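Local coordinates for programmed Cell Death Protein 5 Homolog (Leishmania major, PDB 6VMT) that probably binds DNA, as a small, largely helical member of the PDCD5 family, at residues Ser45-Glu50 and Val83-Val88; Ala60-Ala65 and Gln94-Glu99. One frame throughout, in Å; residues are numbered along the deposited sequence.

Contacts 1 and 2 join the same two helices, 46-75 and 85-103, at successive levels. Contact 1 (45-50 with 83-88) lies where both helices begin, and from there each leads on toward contact 2 (60-65 with 94-99). The centres of the two contacts are about 15 Å apart; their nearest atoms are about 6 Å apart, with no touch between them. Their characters differ: contact 1 is a partly buried junction of backbone, two serine N-caps and a water, whereas contact 2 is a surface contact built from a weak salt bridge and the Met95-Ala65 contact. The model holds no ligand or nucleic acid, so neither contact can be tied to the probable DNA-binding role.

Contact 1: Ser45-Glu50 and Val83-Val88; sequences SAEGRE and VSDDTV
Ser45 meets the second segment first, through its backbone: its N donates to Val83 O at 3.0 Å, with an N-H...O angle of 160°. A further backbone bond joins Val83 to Phe43, just upstream. The Ser45 hydroxyl, held between its own N and carbonyl carbon (chi1 68°), turns back over the helix start and weakly caps Gly48 N at 3.5 Å from OG. A water spans the gap, 2.9 Å from Ser45 OG and accepting from Asp85 N at 3.3 Å. Next comes Glu47, whose bent chain brings OE1 within 3.5 Å of Asp85 OD2, the carboxylate planes 67° apart. This pair of like charges is probably eased by Arg51, which forms a salt bridge with Asp85 OD1. Gly48 and Asp85 form the closest CA pair, 3.8 Å apart. Val88 CG1 packs on Gly48 O at 3.7 Å, while the valine also touches Arg51 and Leu52. Across from Ser45, Ser84 caps the other helix, its OG accepting from Thr87 N at 3.2 Å. The result is two serine-capped helix starts meeting at a glycine, where helices 46-75 and 85-103 pair in this all-helical fold.

Contact 2: Ala60-Ala65 and Gln94-Glu99; sequences AGRSQA and QMANQE
Glu99 OE1 accepts from Arg62 NH2 at 3.3 Å, a long, weak hydrogen bond within a salt bridge, though a fairly straight one. The carboxylate oxygen comes in at the guanidinium edge, in its plane, and the two flat groups are turned 32° from each other. Arg62 gets there with CG anti to its backbone N (chi1 -169°) and two further bends along the chain, which lay the aliphatic part across the other helix. Its CD sits 3.5 Å from Ala96 CA, and the methyl of Ala96 lies over one guanidinium face, CB 3.3 Å from CZ. Glu99 reaches back with an extended chain, and its second oxygen, OE2, comes to 3.5 Å from Arg62 CA. Beside this polar pair, Met95 points at Ala65: its CG is 4.3 Å from Ala65 CB, and the terminal CE is 3.9 Å from Ala65 O. Met95 also touches Val66 and His69, farther along helix 46-75. The axes of the 60-65 and 94-99 segments come within 9.6 Å, their directions 123° apart. With a long, weak salt bridge at the surface, its guanidinium covered on one face by the Ala96 methyl, and the Met95-Ala65 contact beside it, charge pairing and side-chain packing share the contact.

Contact 1: Ser45-Glu50 and Val83-Val88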
# COMPACT_ATOMS: atom_id res chain seq x y z
N SER A 45 -11.61 6.84 4.91
CA SER A 45 -13.08 6.74 4.75
C SER A 45 -13.39 5.99 3.46
O SER A 45 -12.47 5.75 2.66
CB SER A 45 -13.70 8.10 4.74
OG SER A 45 -13.31 8.77 3.56
N ALA A 46 -14.65 5.62 3.27
CA ALA A 46 -15.09 4.68 2.23
C ALA A 46 -14.99 5.37 0.87
O ALA A 46 -14.42 4.77 -0.05
CB ALA A 46 -16.49 4.24 2.54
N GLU A 47 -15.52 6.59 0.80
CA GLU A 47 -15.44 7.49 -0.38
C GLU A 47 -13.98 7.64 -0.78
O GLU A 47 -13.68 7.55 -2.00
CB GLU A 47 -16.04 8.86 -0.04
CG GLU A 47 -17.44 9.11 -0.60
CD GLU A 47 -17.66 10.50 -1.21
OE1 GLU A 47 -17.00 11.47 -0.77
OE2 GLU A 47 -18.49 10.60 -2.15
N GLY A 48 -13.11 7.90 0.20
CA GLY A 48 -11.68 8.20 -0.02
C GLY A 48 -10.95 6.95 -0.43
O GLY A 48 -9.89 7.06 -1.07
N ARG A 49 -11.50 5.80 -0.09
CA ARG A 49 -10.90 4.48 -0.40
C ARG A 49 -11.25 4.07 -1.84
O ARG A 49 -10.34 3.52 -2.50
CB ARG A 49 -11.36 3.44 0.62
CG ARG A 49 -10.22 2.89 1.45
CD ARG A 49 -10.62 2.64 2.88
NE ARG A 49 -11.75 1.74 2.95
CZ ARG A 49 -12.85 1.94 3.66
NH1 ARG A 49 -12.98 3.01 4.42
NH2 ARG A 49 -13.81 1.03 3.62
N GLU A 50 -12.47 4.32 -2.30
CA GLU A 50 -12.87 4.14 -3.72
C GLU A 50 -11.97 5.02 -4.61
O GLU A 50 -11.34 4.52 -5.57
CB GLU A 50 -14.34 4.51 -3.92
CG GLU A 50 -15.27 3.61 -3.13
CD GLU A 50 -16.75 3.85 -3.35
OE1 GLU A 50 -17.13 4.21 -4.48
OE2 GLU A 50 -17.51 3.68 -2.37
N VAL A 83 -9.50 9.37 7.61
CA VAL A 83 -9.03 10.44 6.69
C VAL A 83 -10.11 10.60 5.62
O VAL A 83 -10.48 9.59 4.98
CB VAL A 83 -7.65 10.03 6.14
CG1 VAL A 83 -7.15 10.89 5.02
CG2 VAL A 83 -6.63 9.98 7.24
N SER A 84 -10.60 11.83 5.45
CA SER A 84 -11.73 12.24 4.57
C SER A 84 -11.34 12.10 3.09
O SER A 84 -10.16 12.28 2.82
CB SER A 84 -12.09 13.66 4.87
OG SER A 84 -10.97 14.52 4.66
N ASP A 85 -12.30 11.88 2.18
CA ASP A 85 -12.11 11.95 0.70
C ASP A 85 -11.43 13.26 0.32
O ASP A 85 -10.54 13.26 -0.54
CB ASP A 85 -13.45 11.84 -0.03
CG ASP A 85 -13.40 12.01 -1.54
OD1 ASP A 85 -12.70 11.22 -2.18
OD2 ASP A 85 -14.07 12.94 -2.06
N ASP A 86 -11.84 14.35 0.97
CA ASP A 86 -11.33 15.73 0.74
C ASP A 86 -9.82 15.75 0.98
O ASP A 86 -9.11 16.35 0.19
CB ASP A 86 -12.08 16.74 1.62
CG ASP A 86 -13.59 16.48 1.78
OD1 ASP A 86 -13.97 15.34 2.16
OD2 ASP A 86 -14.37 17.43 1.54
N THR A 87 -9.32 15.10 2.03
CA THR A 87 -7.87 15.02 2.34
C THR A 87 -7.17 14.08 1.36
O THR A 87 -6.03 14.37 0.97
CB THR A 87 -7.59 14.56 3.78
OG1 THR A 87 -8.32 15.33 4.73
CG2 THR A 87 -6.13 14.68 4.12
N VAL A 88 -7.81 12.97 0.98
CA VAL A 88 -7.26 12.05 -0.04
C VAL A 88 -7.03 12.85 -1.33
O VAL A 88 -5.87 12.91 -1.80
CB VAL A 88 -8.19 10.85 -0.27
CG1 VAL A 88 -7.79 10.05 -1.50
CG2 VAL A 88 -8.25 9.95 0.95
O HOH W 1 -15.07 11.01 3.66

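Contact 2: Ala60-Ala65 and Gln94-Glu99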
# COMPACT_ATOMS: atom_id res chain seq x y z
N ALA A 60 -1.36 3.89 -10.64
CA ALA A 60 -1.11 3.03 -9.46
C ALA A 60 -0.06 3.67 -8.55
O ALA A 60 -0.33 3.79 -7.34
CB ALA A 60 -0.69 1.66 -9.91
N GLY A 61 1.07 4.10 -9.10
CA GLY A 61 2.20 4.64 -8.31
C GLY A 61 1.78 5.82 -7.45
O GLY A 61 2.34 6.01 -6.35
N ARG A 62 0.84 6.61 -7.95
CA ARG A 62 0.40 7.87 -7.31
C ARG A 62 -0.40 7.52 -6.07
O ARG A 62 0.00 7.89 -4.97
CB ARG A 62 -0.49 8.64 -8.27
CG ARG A 62 -0.77 10.06 -7.82
CD ARG A 62 -0.43 11.00 -8.94
NE ARG A 62 -1.59 11.34 -9.75
CZ ARG A 62 -1.50 11.84 -10.97
NH1 ARG A 62 -2.61 12.14 -11.63
NH2 ARG A 62 -0.31 12.02 -11.52
N SER A 63 -1.49 6.78 -6.30
CA SER A 63 -2.43 6.25 -5.29
C SER A 63 -1.65 5.46 -4.24
O SER A 63 -2.01 5.54 -3.06
CB SER A 63 -3.46 5.39 -5.95
OG SER A 63 -3.80 4.31 -5.11
N GLN A 64 -0.61 4.76 -4.65
CA GLN A 64 0.25 3.98 -3.73
C GLN A 64 1.09 4.92 -2.88
O GLN A 64 1.28 4.61 -1.70
CB GLN A 64 1.12 3.00 -4.52
CG GLN A 64 2.34 2.53 -3.75
CD GLN A 64 3.07 1.43 -4.47
OE1 GLN A 64 2.46 0.54 -5.06
NE2 GLN A 64 4.39 1.48 -4.43
N ALA A 65 1.60 6.02 -3.43
CA ALA A 65 2.44 6.98 -2.65
C ALA A 65 1.61 7.59 -1.50
O ALA A 65 2.19 7.90 -0.45
CB ALA A 65 3.03 8.04 -3.54
N GLN A 94 -1.14 16.57 -4.52
CA GLN A 94 0.21 16.97 -4.05
C GLN A 94 1.26 16.01 -4.60
O GLN A 94 2.40 16.46 -4.81
CB GLN A 94 0.29 16.95 -2.52
CG GLN A 94 -0.47 18.08 -1.84
CD GLN A 94 0.01 18.32 -0.42
OE1 GLN A 94 1.09 18.87 -0.21
NE2 GLN A 94 -0.78 17.92 0.56
N MET A 95 0.94 14.73 -4.75
CA MET A 95 1.95 13.75 -5.20
C MET A 95 2.06 13.96 -6.71
O MET A 95 3.18 14.29 -7.17
CB MET A 95 1.63 12.28 -4.84
CG MET A 95 1.36 12.01 -3.32
SD MET A 95 2.73 12.23 -2.09
CE MET A 95 1.92 11.79 -0.54
N ALA A 96 0.94 13.90 -7.44
CA ALA A 96 0.92 14.22 -8.89
C ALA A 96 1.83 15.42 -9.14
O ALA A 96 2.73 15.37 -9.99
CB ALA A 96 -0.47 14.55 -9.35
N ASN A 97 1.61 16.46 -8.38
CA ASN A 97 2.30 17.75 -8.56
C ASN A 97 3.80 17.56 -8.39
O ASN A 97 4.55 18.12 -9.19
CB ASN A 97 1.79 18.79 -7.59
CG ASN A 97 2.10 20.13 -8.16
OD1 ASN A 97 1.87 20.35 -9.35
ND2 ASN A 97 2.71 20.97 -7.34
N GLN A 98 4.21 16.80 -7.38
CA GLN A 98 5.63 16.58 -7.03
C GLN A 98 6.26 15.57 -7.98
O GLN A 98 7.47 15.63 -8.14
CB GLN A 98 5.74 16.11 -5.58
CG GLN A 98 6.89 16.77 -4.85
CD GLN A 98 6.77 18.28 -4.83
OE1 GLN A 98 5.69 18.84 -4.66
NE2 GLN A 98 7.91 18.94 -5.00
N GLU A 99 5.45 14.68 -8.59
CA GLU A 99 5.87 13.75 -9.67
C GLU A 99 6.35 14.60 -10.84
O GLU A 99 7.48 14.38 -11.31
CB GLU A 99 4.74 12.79 -10.12
CG GLU A 99 4.64 11.52 -9.28
CD GLU A 99 3.33 10.71 -9.33
OE1 GLU A 99 2.56 10.87 -10.31
OE2 GLU A 99 3.09 9.90 -8.36